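Side-chain contacts in probable starch synthase 4, chloroplastic/amyloplastic (Arabidopsis thaliana, PDB 6GNE), which belongs to the starch synthase family and has the GT-B glycosyltransferase fold, in which two Rossmann-like domains face each other across a cleft: residues Y74-L79 against D117-S122; S103-R108 against F121-R126; I327-Y332 against A446-F451. All blocks are in the same frame, centred on the assembly; numbering follows the deposited sequence.

Overall arrangement
From the N terminus, contact 1 comes first: the hairpin turn between strands 64-75 and 78-89 meets the first turns of helix 117-134, closing a loop of 37 residues, 19 of them in strands. Inside that loop lies segment 103-108, which in contact 2 folds back on the same helix across only 12 residues. Because 121-126 runs past 122, the two loops overlap without strict nesting; they share Phe121 and Ser122, and set a hairpin and a connecting loop against one helix of the N-terminal domain. Contact 3 follows in series, its centre about 45 Å from that of contact 1, and joins helices 324-336 and 448-464 of the other domain.

Contact 1: residues Y74-L79 against D117-S122; sequences YFDGKL and DFRRFS
Phe75, the last residue of strand 64-75, turns its ring onto the helix and touches it with its far rim. CZ lies 3.5 Å from Arg119 O, and CE1 meets Ser122 OG, which sits at the ring edge near its plane. On the other side of CZ, CE2 lies over one face of the Arg119 guanidinium, 3.5 Å from NH2. The two planes are 53° apart, so the guanidinium meets the rim of the ring and does not stack on its face. A small serine suits this place: its OG donates to Phe118 O at 2.8 Å, a carbonyl that Ser122 N reaches from the opposite face, while the ring edge packs against the oxygen.

Asp76 follows, in a left-handed backbone conformation that aspartate tolerates fairly well. Its OD2 takes a nearly straight bond (166°) from Arg119 NH2, at 3.1 Å, through the syn lone pair. Carboxylate and guanidinium are almost coplanar, and a bend at chi3 (55°) of Arg119 brings its end across to the turn. Asp76 OD1 is bound by Ser190 OG.

Gly77 suits its positive phi, and Lys78 completes the type I' turn by pairing with Phe75 in both directions: Phe75 N to Lys78 O and Lys78 N to Phe75 O. This is the classic two-residue beta hairpin.

Phe75 and Arg119 give most of the buried surface. One N-H of the guanidinium makes the bond that sets the Asp76 carboxylate against it, and the exposure of Asp76 would probably let solvent weaken the charge attraction.

Contact 2: residues S103-R108 against F121-R126; sequences SKFFWR and FSYFSR
Phe106 points the edge of its ring at the face of Phe121, an offset edge-to-face pair with centroids 5.7 Å apart and planes at 61°. The closest atoms are the two CE1 carbons, at 3.9 Å. Phe121 leaves the helix pointing away from the loop, but its chi1 of -66° swings the ring back to receive this edge; its side chain lies about 6 Å from a bound alpha-D-glucopyranose. Phe106 CZ also packs on Phe124 CB at 3.8 Å; the Phe124 ring leads away.

One residue earlier, Phe105 sets CE2 over one face of the Tyr123 ring, 3.8 Å from CD2, although the two planes, at 44°, are neither stacked nor perpendicular. Tyr123 carries CG anti to its backbone N, which sends the ring out toward the loop. Flat aromatic rings suit this buried seam, with the one hydroxyl led out to Asn82 ND2. No hydrogen bond joins the two segments, although Phe105 O accepts from Arg120 NE just before the second begins.

Phe105 and Phe106 occupy the central positions of a type I turn from Lys104 to Trp107, and both point toward the helix. Arg108 braces it, giving NE to Lys104 O at 2.8 Å.

The loop leading into helix 117-134 packs on one side of its early turns, and two strands border the same rings: 92-100, with Pro99 against Phe106 and Tyr123, and 45-51, whose Pro51 touches Phe106 and Phe124.

Contact 3: residues I327-Y332 against A446-F451; sequences IRHAIY and ADEQGF
Ala330 and Phe451 form the tight, buried part of this helix-to-helix contact. The methyl CB of Ala330 rests 3.5 Å from Phe451 CZ and equally close to CE2, so the end of the phenyl ring lies against the side of the helix. Alanine suits the spot because a methyl leaves room for the ring beside the helix. Phe451 reaches it with CG anti to the backbone N (chi1 180°), and its CD2 also lies near the plane of the His329 ring, at the edge, 4.0 Å from CD2 of that residue.

Both helices flank the parallel sheet of the C-terminal Rossmann-like domain. Helix 324-336 is the crossover between strands 311-317 and 340-346, in a beta-alpha-beta unit, and helix 448-464 follows the last strand, 441-443. Ile391 of strand 389-392 touches both Ala330 and Phe451, tying the buried part to the sheet. The second helix begins just after Asp447, the N-cap residue, whose OD1 accepts from Gly450 N at 2.9 Å.

The outer part of the contact is polar and more exposed. Glu448, an exposed residue of the first helical turn, lays its extended side chain over one face of the His329 ring. The carboxylate plane is 11° from that of the ring, with CD 3.4 Å from ND1, and CG makes a CH-pi contact, 3.8 Å from the centroid. No hydrogen bond joins the two, since the carboxylate lies above the imidazole rather than at its rim. His329 NE2 is instead bonded to Asn452 OD1, which steadies the ring's rotation. The carboxylate overhead may favour a protonated imidazole, though solvent would weaken that effect.

Contact 1: residues Y74-L79 against D117-S122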
loop_
_atom_site.group_PDB
_atom_site.type_symbol
_atom_site.label_atom_id
_atom_site.label_comp_id
_atom_site.label_asym_id
_atom_site.label_seq_id
_atom_site.Cartn_x
_atom_site.Cartn_y
_atom_site.Cartn_z
ATOM N N TYR A 74 -5.206 27.855 -7.514
ATOM C CA TYR A 74 -5.224 28.030 -8.964
ATOM C C TYR A 74 -5.643 26.788 -9.731
ATOM O O TYR A 74 -5.231 25.707 -9.406
ATOM C CB TYR A 74 -3.825 28.469 -9.428
ATOM C CG TYR A 74 -3.628 28.646 -10.928
ATOM C CD1 TYR A 74 -3.301 27.555 -11.755
ATOM C CD2 TYR A 74 -3.725 29.921 -11.518
ATOM C CE1 TYR A 74 -3.105 27.730 -13.131
ATOM C CE2 TYR A 74 -3.532 30.097 -12.892
ATOM C CZ TYR A 74 -3.212 29.003 -13.683
ATOM O OH TYR A 74 -3.030 29.165 -15.025
ATOM N N PHE A 75 -6.445 26.969 -10.773
ATOM C CA PHE A 75 -6.704 25.915 -11.774
ATOM C C PHE A 75 -7.278 26.512 -13.064
ATOM O O PHE A 75 -8.209 27.302 -12.981
ATOM C CB PHE A 75 -7.671 24.877 -11.223
ATOM C CG PHE A 75 -7.433 23.494 -11.732
ATOM C CD1 PHE A 75 -6.243 22.817 -11.429
ATOM C CD2 PHE A 75 -8.399 22.838 -12.482
ATOM C CE1 PHE A 75 -6.025 21.527 -11.885
ATOM C CE2 PHE A 75 -8.182 21.537 -12.942
ATOM C CZ PHE A 75 -7.000 20.886 -12.638
ATOM N N ASP A 76 -6.724 26.156 -14.235
ATOM C CA ASP A 76 -7.214 26.647 -15.556
ATOM C C ASP A 76 -7.297 28.176 -15.615
ATOM O O ASP A 76 -8.289 28.722 -16.092
ATOM C CB ASP A 76 -8.592 26.031 -15.929
ATOM C CG ASP A 76 -8.528 24.497 -16.173
ATOM O OD1 ASP A 76 -7.590 24.008 -16.832
ATOM O OD2 ASP A 76 -9.438 23.772 -15.726
ATOM N N GLY A 77 -6.279 28.855 -15.077
ATOM C CA GLY A 77 -6.203 30.330 -15.078
ATOM C C GLY A 77 -7.073 31.128 -14.108
ATOM O O GLY A 77 -6.955 32.361 -14.036
ATOM N N LYS A 78 -7.948 30.434 -13.370
ATOM C CA LYS A 78 -8.847 31.030 -12.370
ATOM C C LYS A 78 -8.437 30.567 -10.971
ATOM O O LYS A 78 -7.762 29.541 -10.824
ATOM C CB LYS A 78 -10.285 30.590 -12.631
ATOM C CG LYS A 78 -10.934 31.219 -13.863
ATOM C CD LYS A 78 -11.857 30.260 -14.618
ATOM C CE LYS A 78 -13.200 30.906 -15.002
ATOM N NZ LYS A 78 -13.120 32.281 -15.619
ATOM N N LEU A 79 -8.831 31.348 -9.966
ATOM C CA LEU A 79 -8.704 30.968 -8.561
ATOM C C LEU A 79 -10.017 30.330 -8.065
ATOM O O LEU A 79 -11.115 30.743 -8.457
ATOM C CB LEU A 79 -8.323 32.185 -7.708
ATOM C CG LEU A 79 -7.033 32.939 -8.115
ATOM C CD1 LEU A 79 -6.809 34.161 -7.223
ATOM C CD2 LEU A 79 -5.796 32.038 -8.107
ATOM N N ASP A 117 -9.366 11.709 -13.465
ATOM C CA ASP A 117 -8.434 11.560 -12.311
ATOM C C ASP A 117 -7.254 12.535 -12.376
ATOM O O ASP A 117 -6.850 13.093 -11.350
ATOM C CB ASP A 117 -7.891 10.118 -12.166
ATOM C CG ASP A 117 -8.800 9.204 -11.352
ATOM O OD1 ASP A 117 -9.808 9.649 -10.768
ATOM O OD2 ASP A 117 -8.481 8.017 -11.260
ATOM N N PHE A 118 -6.718 12.739 -13.580
ATOM C CA PHE A 118 -5.571 13.611 -13.788
ATOM C C PHE A 118 -5.859 15.026 -13.249
ATOM O O PHE A 118 -5.046 15.616 -12.507
ATOM C CB PHE A 118 -5.203 13.655 -15.281
ATOM C CG PHE A 118 -3.869 14.282 -15.540
ATOM C CD1 PHE A 118 -3.721 15.659 -15.559
ATOM C CD2 PHE A 118 -2.741 13.482 -15.737
ATOM C CE1 PHE A 118 -2.488 16.232 -15.764
ATOM C CE2 PHE A 118 -1.491 14.049 -15.937
ATOM C CZ PHE A 118 -1.373 15.431 -15.958
ATOM N N ARG A 119 -7.021 15.556 -13.636
ATOM C CA ARG A 119 -7.436 16.869 -13.209
ATOM C C ARG A 119 -7.693 16.899 -11.694
ATOM O O ARG A 119 -7.212 17.810 -10.999
ATOM C CB ARG A 119 -8.667 17.326 -13.992
ATOM C CG ARG A 119 -8.349 17.712 -15.436
ATOM C CD ARG A 119 -9.603 17.865 -16.302
ATOM N NE ARG A 119 -10.578 18.808 -15.755
ATOM C CZ ARG A 119 -10.438 20.138 -15.729
ATOM N NH1 ARG A 119 -11.403 20.878 -15.198
ATOM N NH2 ARG A 119 -9.342 20.741 -16.193
ATOM N N ARG A 120 -8.423 15.891 -11.207
ATOM C CA ARG A 120 -8.743 15.734 -9.790
ATOM C C ARG A 120 -7.478 15.849 -8.945
ATOM O O ARG A 120 -7.392 16.693 -8.061
ATOM C CB ARG A 120 -9.419 14.383 -9.520
ATOM C CG ARG A 120 -10.817 14.195 -10.088
ATOM C CD ARG A 120 -11.339 12.780 -9.868
ATOM N NE ARG A 120 -11.702 12.555 -8.453
ATOM C CZ ARG A 120 -11.588 11.409 -7.772
ATOM N NH1 ARG A 120 -11.098 10.294 -8.320
ATOM N NH2 ARG A 120 -11.971 11.368 -6.498
ATOM N N PHE A 121 -6.463 15.047 -9.236
ATOM C CA PHE A 121 -5.294 15.004 -8.352
ATOM C C PHE A 121 -4.216 16.079 -8.621
ATOM O O PHE A 121 -3.490 16.485 -7.704
ATOM C CB PHE A 121 -4.734 13.581 -8.293
ATOM C CG PHE A 121 -5.681 12.593 -7.643
ATOM C CD1 PHE A 121 -5.847 12.594 -6.266
ATOM C CD2 PHE A 121 -6.415 11.685 -8.408
ATOM C CE1 PHE A 121 -6.706 11.693 -5.659
ATOM C CE2 PHE A 121 -7.293 10.792 -7.809
ATOM C CZ PHE A 121 -7.443 10.786 -6.435
ATOM N N SER A 122 -4.097 16.552 -9.853
ATOM C CA SER A 122 -3.262 17.731 -10.111
ATOM C C SER A 122 -3.846 18.978 -9.411
ATOM O O SER A 122 -3.092 19.801 -8.885
ATOM C CB SER A 122 -3.047 17.975 -11.615
ATOM O OG SER A 122 -4.262 18.243 -12.272
#

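Contact 2: residues S103-R108 against F121-R126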
loop_
_atom_site.group_PDB
_atom_site.type_symbol
_atom_site.label_atom_id
_atom_site.label_comp_id
_atom_site.label_asym_id
_atom_site.label_seq_id
_atom_site.Cartn_x
_atom_site.Cartn_y
_atom_site.Cartn_z
ATOM N N SER A 103 -16.721 21.176 -10.789
ATOM C CA SER A 103 -16.514 19.754 -11.154
ATOM C C SER A 103 -16.563 18.745 -9.996
ATOM O O SER A 103 -16.587 17.541 -10.241
ATOM C CB SER A 103 -15.166 19.562 -11.869
ATOM O OG SER A 103 -15.042 20.358 -13.035
ATOM N N LYS A 104 -16.536 19.222 -8.751
ATOM C CA LYS A 104 -16.812 18.388 -7.573
ATOM C C LYS A 104 -15.875 17.211 -7.506
ATOM O O LYS A 104 -16.288 16.042 -7.508
ATOM C CB LYS A 104 -18.277 17.946 -7.565
ATOM C CG LYS A 104 -19.227 19.105 -7.347
ATOM C CD LYS A 104 -20.693 18.632 -7.504
ATOM C CE LYS A 104 -21.673 19.194 -6.455
ATOM N NZ LYS A 104 -22.173 18.181 -5.435
ATOM N N PHE A 105 -14.594 17.535 -7.447
ATOM C CA PHE A 105 -13.567 16.540 -7.652
ATOM C C PHE A 105 -13.600 15.418 -6.633
ATOM O O PHE A 105 -13.365 14.272 -6.992
ATOM C CB PHE A 105 -12.185 17.187 -7.656
ATOM C CG PHE A 105 -11.942 18.127 -8.811
ATOM C CD1 PHE A 105 -12.129 17.709 -10.132
ATOM C CD2 PHE A 105 -11.481 19.423 -8.577
ATOM C CE1 PHE A 105 -11.896 18.579 -11.196
ATOM C CE2 PHE A 105 -11.242 20.286 -9.631
ATOM C CZ PHE A 105 -11.452 19.862 -10.949
ATOM N N PHE A 106 -13.892 15.724 -5.377
ATOM C CA PHE A 106 -13.894 14.697 -4.329
ATOM C C PHE A 106 -15.266 14.421 -3.741
ATOM O O PHE A 106 -15.408 14.113 -2.560
ATOM C CB PHE A 106 -12.839 15.052 -3.291
ATOM C CG PHE A 106 -11.489 15.176 -3.893
ATOM C CD1 PHE A 106 -10.854 14.058 -4.394
ATOM C CD2 PHE A 106 -10.884 16.415 -4.053
ATOM C CE1 PHE A 106 -9.626 14.165 -5.010
ATOM C CE2 PHE A 106 -9.643 16.529 -4.663
ATOM C CZ PHE A 106 -9.018 15.401 -5.148
ATOM N N TRP A 107 -16.260 14.453 -4.623
ATOM C CA TRP A 107 -17.650 14.235 -4.287
ATOM C C TRP A 107 -18.252 13.219 -5.269
ATOM O O TRP A 107 -19.390 13.359 -5.673
ATOM C CB TRP A 107 -18.347 15.580 -4.413
ATOM C CG TRP A 107 -19.000 16.139 -3.198
ATOM C CD1 TRP A 107 -19.807 15.482 -2.290
ATOM C CD2 TRP A 107 -18.994 17.521 -2.811
ATOM N NE1 TRP A 107 -20.258 16.368 -1.336
ATOM C CE2 TRP A 107 -19.791 17.629 -1.637
ATOM C CE3 TRP A 107 -18.402 18.688 -3.351
ATOM C CZ2 TRP A 107 -19.998 18.870 -0.977
ATOM C CZ3 TRP A 107 -18.599 19.912 -2.693
ATOM C CH2 TRP A 107 -19.390 19.992 -1.517
ATOM N N ARG A 108 -17.486 12.187 -5.619
ATOM C CA ARG A 108 -17.832 11.230 -6.683
ATOM C C ARG A 108 -18.178 9.831 -6.169
ATOM O O ARG A 108 -18.394 8.915 -6.962
ATOM C CB ARG A 108 -16.641 11.076 -7.637
ATOM C CG ARG A 108 -16.056 12.375 -8.183
ATOM C CD ARG A 108 -17.017 13.119 -9.091
ATOM N NE ARG A 108 -16.344 14.279 -9.691
ATOM C CZ ARG A 108 -15.495 14.248 -10.731
ATOM N NH1 ARG A 108 -15.174 13.108 -11.342
ATOM N NH2 ARG A 108 -14.943 15.380 -11.156
ATOM N N PHE A 121 -6.463 15.047 -9.236
ATOM C CA PHE A 121 -5.294 15.004 -8.352
ATOM C C PHE A 121 -4.216 16.079 -8.621
ATOM O O PHE A 121 -3.490 16.485 -7.704
ATOM C CB PHE A 121 -4.734 13.581 -8.293
ATOM C CG PHE A 121 -5.681 12.593 -7.643
ATOM C CD1 PHE A 121 -5.847 12.594 -6.266
ATOM C CD2 PHE A 121 -6.415 11.685 -8.408
ATOM C CE1 PHE A 121 -6.706 11.693 -5.659
ATOM C CE2 PHE A 121 -7.293 10.792 -7.809
ATOM C CZ PHE A 121 -7.443 10.786 -6.435
ATOM N N SER A 122 -4.097 16.552 -9.853
ATOM C CA SER A 122 -3.262 17.731 -10.111
ATOM C C SER A 122 -3.846 18.978 -9.411
ATOM O O SER A 122 -3.092 19.801 -8.885
ATOM C CB SER A 122 -3.047 17.975 -11.615
ATOM O OG SER A 122 -4.262 18.243 -12.272
ATOM N N TYR A 123 -5.173 19.125 -9.386
ATOM C CA TYR A 123 -5.789 20.208 -8.591
ATOM C C TYR A 123 -5.398 20.104 -7.124
ATOM O O TYR A 123 -4.922 21.072 -6.518
ATOM C CB TYR A 123 -7.318 20.199 -8.692
ATOM C CG TYR A 123 -7.990 21.307 -7.884
ATOM C CD1 TYR A 123 -8.235 21.156 -6.500
ATOM C CD2 TYR A 123 -8.378 22.507 -8.492
ATOM C CE1 TYR A 123 -8.839 22.173 -5.773
ATOM C CE2 TYR A 123 -8.992 23.521 -7.761
ATOM C CZ TYR A 123 -9.220 23.357 -6.408
ATOM O OH TYR A 123 -9.850 24.363 -5.697
ATOM N N PHE A 124 -5.631 18.920 -6.568
ATOM C CA PHE A 124 -5.326 18.631 -5.181
ATOM C C PHE A 124 -3.878 18.965 -4.840
ATOM O O PHE A 124 -3.608 19.582 -3.794
ATOM C CB PHE A 124 -5.609 17.159 -4.858
ATOM C CG PHE A 124 -5.076 16.732 -3.521
ATOM C CD1 PHE A 124 -5.539 17.341 -2.348
ATOM C CD2 PHE A 124 -4.096 15.752 -3.422
ATOM C CE1 PHE A 124 -5.042 16.971 -1.111
ATOM C CE2 PHE A 124 -3.606 15.368 -2.169
ATOM C CZ PHE A 124 -4.079 15.981 -1.017
ATOM N N SER A 125 -2.962 18.549 -5.714
ATOM C CA SER A 125 -1.525 18.787 -5.524
ATOM C C SER A 125 -1.233 20.267 -5.447
ATOM O O SER A 125 -0.464 20.690 -4.595
ATOM C CB SER A 125 -0.702 18.169 -6.661
ATOM O OG SER A 125 -0.789 16.754 -6.666
ATOM N N ARG A 126 -1.858 21.048 -6.323
ATOM C CA ARG A 126 -1.690 22.502 -6.314
ATOM C C ARG A 126 -2.248 23.094 -5.029
ATOM O O ARG A 126 -1.531 23.791 -4.310
ATOM C CB ARG A 126 -2.371 23.160 -7.517
ATOM C CG ARG A 126 -2.202 24.669 -7.606
ATOM C CD ARG A 126 -0.737 25.023 -7.818
ATOM N NE ARG A 126 -0.439 26.446 -7.619
ATOM C CZ ARG A 126 -0.351 27.366 -8.572
ATOM N NH1 ARG A 126 -0.615 27.095 -9.851
ATOM N NH2 ARG A 126 -0.038 28.604 -8.225
#

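Contact 3: residues I327-Y332 against A446-F451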
loop_
_atom_site.group_PDB
_atom_site.type_symbol
_atom_site.label_atom_id
_atom_site.label_comp_id
_atom_site.label_asym_id
_atom_site.label_seq_id
_atom_site.Cartn_x
_atom_site.Cartn_y
_atom_site.Cartn_z
ATOM N N ILE A 327 -4.660 -17.717 -7.907
ATOM C CA ILE A 327 -5.591 -17.675 -6.797
ATOM C C ILE A 327 -6.780 -18.596 -7.088
ATOM O O ILE A 327 -7.161 -19.405 -6.241
ATOM C CB ILE A 327 -6.077 -16.259 -6.509
ATOM C CG1 ILE A 327 -4.899 -15.430 -5.967
ATOM C CG2 ILE A 327 -7.177 -16.261 -5.475
ATOM C CD1 ILE A 327 -5.130 -13.934 -5.904
ATOM N N ARG A 328 -7.357 -18.466 -8.281
ATOM C CA ARG A 328 -8.387 -19.382 -8.737
ATOM C C ARG A 328 -7.961 -20.854 -8.580
ATOM O O ARG A 328 -8.714 -21.643 -8.008
ATOM C CB ARG A 328 -8.725 -19.113 -10.178
ATOM C CG ARG A 328 -9.865 -19.957 -10.720
ATOM C CD ARG A 328 -9.939 -19.947 -12.221
ATOM N NE ARG A 328 -11.324 -20.199 -12.632
ATOM C CZ ARG A 328 -11.897 -21.409 -12.745
ATOM N NH1 ARG A 328 -13.171 -21.502 -13.141
ATOM N NH2 ARG A 328 -11.222 -22.531 -12.458
ATOM N N HIS A 329 -6.771 -21.201 -9.068
ATOM C CA HIS A 329 -6.262 -22.561 -8.974
ATOM C C HIS A 329 -6.133 -23.017 -7.541
ATOM O O HIS A 329 -6.470 -24.138 -7.206
ATOM C CB HIS A 329 -4.909 -22.715 -9.674
ATOM C CG HIS A 329 -4.267 -24.052 -9.452
ATOM N ND1 HIS A 329 -4.820 -25.220 -9.918
ATOM C CD2 HIS A 329 -3.136 -24.411 -8.791
ATOM C CE1 HIS A 329 -4.049 -26.240 -9.574
ATOM N NE2 HIS A 329 -3.016 -25.777 -8.891
ATOM N N ALA A 330 -5.632 -22.140 -6.691
ATOM C CA ALA A 330 -5.394 -22.446 -5.280
ATOM C C ALA A 330 -6.661 -22.818 -4.531
ATOM O O ALA A 330 -6.589 -23.589 -3.588
ATOM C CB ALA A 330 -4.727 -21.262 -4.593
ATOM N N ILE A 331 -7.803 -22.257 -4.941
ATOM C CA ILE A 331 -9.046 -22.602 -4.311
ATOM C C ILE A 331 -9.286 -24.105 -4.479
ATOM O O ILE A 331 -9.502 -24.821 -3.491
ATOM C CB ILE A 331 -10.233 -21.804 -4.876
ATOM C CG1 ILE A 331 -10.143 -20.339 -4.452
ATOM C CG2 ILE A 331 -11.571 -22.367 -4.379
ATOM C CD1 ILE A 331 -11.004 -19.401 -5.294
ATOM N N TYR A 332 -9.226 -24.566 -5.716
ATOM C CA TYR A 332 -9.501 -25.968 -6.026
ATOM C C TYR A 332 -8.430 -26.906 -5.508
ATOM O O TYR A 332 -8.735 -27.994 -5.055
ATOM C CB TYR A 332 -9.723 -26.180 -7.545
ATOM C CG TYR A 332 -10.919 -25.444 -8.059
ATOM C CD1 TYR A 332 -12.164 -25.993 -7.959
ATOM C CD2 TYR A 332 -10.789 -24.152 -8.611
ATOM C CE1 TYR A 332 -13.275 -25.315 -8.430
ATOM C CE2 TYR A 332 -11.889 -23.451 -9.097
ATOM C CZ TYR A 332 -13.139 -24.039 -9.006
ATOM O OH TYR A 332 -14.271 -23.405 -9.469
ATOM N N ALA A 446 5.505 -18.575 -12.284
ATOM C CA ALA A 446 4.113 -18.200 -12.128
ATOM C C ALA A 446 3.161 -19.153 -12.846
ATOM O O ALA A 446 2.414 -18.743 -13.707
ATOM C CB ALA A 446 3.933 -16.792 -12.643
ATOM N N ASP A 447 3.197 -20.432 -12.490
ATOM C CA ASP A 447 2.307 -21.447 -13.068
ATOM C C ASP A 447 1.810 -22.444 -11.987
ATOM O O ASP A 447 2.277 -22.410 -10.823
ATOM C CB ASP A 447 2.968 -22.144 -14.268
ATOM C CG ASP A 447 4.246 -22.917 -13.909
ATOM O OD1 ASP A 447 4.550 -23.157 -12.725
ATOM O OD2 ASP A 447 4.977 -23.307 -14.852
ATOM N N GLU A 448 0.869 -23.306 -12.358
ATOM C CA GLU A 448 0.250 -24.195 -11.389
ATOM C C GLU A 448 1.253 -25.193 -10.817
ATOM O O GLU A 448 1.269 -25.480 -9.639
ATOM C CB GLU A 448 -0.937 -24.917 -12.002
ATOM C CG GLU A 448 -2.065 -23.982 -12.430
ATOM C CD GLU A 448 -3.304 -24.714 -12.922
ATOM O OE1 GLU A 448 -3.353 -26.010 -12.984
ATOM O OE2 GLU A 448 -4.229 -23.937 -13.257
ATOM N N GLN A 449 2.123 -25.682 -11.667
ATOM C CA GLN A 449 3.183 -26.586 -11.257
ATOM C C GLN A 449 4.036 -25.971 -10.105
ATOM O O GLN A 449 4.223 -26.592 -9.062
ATOM C CB GLN A 449 4.056 -26.910 -12.473
ATOM C CG GLN A 449 4.674 -28.284 -12.510
ATOM C CD GLN A 449 6.208 -28.234 -12.707
ATOM O OE1 GLN A 449 6.754 -28.529 -13.802
ATOM N NE2 GLN A 449 6.908 -27.842 -11.637
ATOM N N GLY A 450 4.518 -24.738 -10.289
ATOM C CA GLY A 450 5.328 -24.084 -9.288
ATOM C C GLY A 450 4.568 -23.897 -7.991
ATOM O O GLY A 450 5.066 -24.256 -6.908
ATOM N N PHE A 451 3.357 -23.350 -8.109
ATOM C CA PHE A 451 2.515 -23.113 -6.956
ATOM C C PHE A 451 2.209 -24.419 -6.210
ATOM O O PHE A 451 2.292 -24.458 -4.970
ATOM C CB PHE A 451 1.207 -22.350 -7.368
ATOM C CG PHE A 451 0.274 -22.075 -6.217
ATOM C CD1 PHE A 451 0.444 -20.960 -5.437
ATOM C CD2 PHE A 451 -0.727 -22.992 -5.865
ATOM C CE1 PHE A 451 -0.341 -20.711 -4.329
ATOM C CE2 PHE A 451 -1.542 -22.762 -4.749
ATOM C CZ PHE A 451 -1.338 -21.597 -3.983
#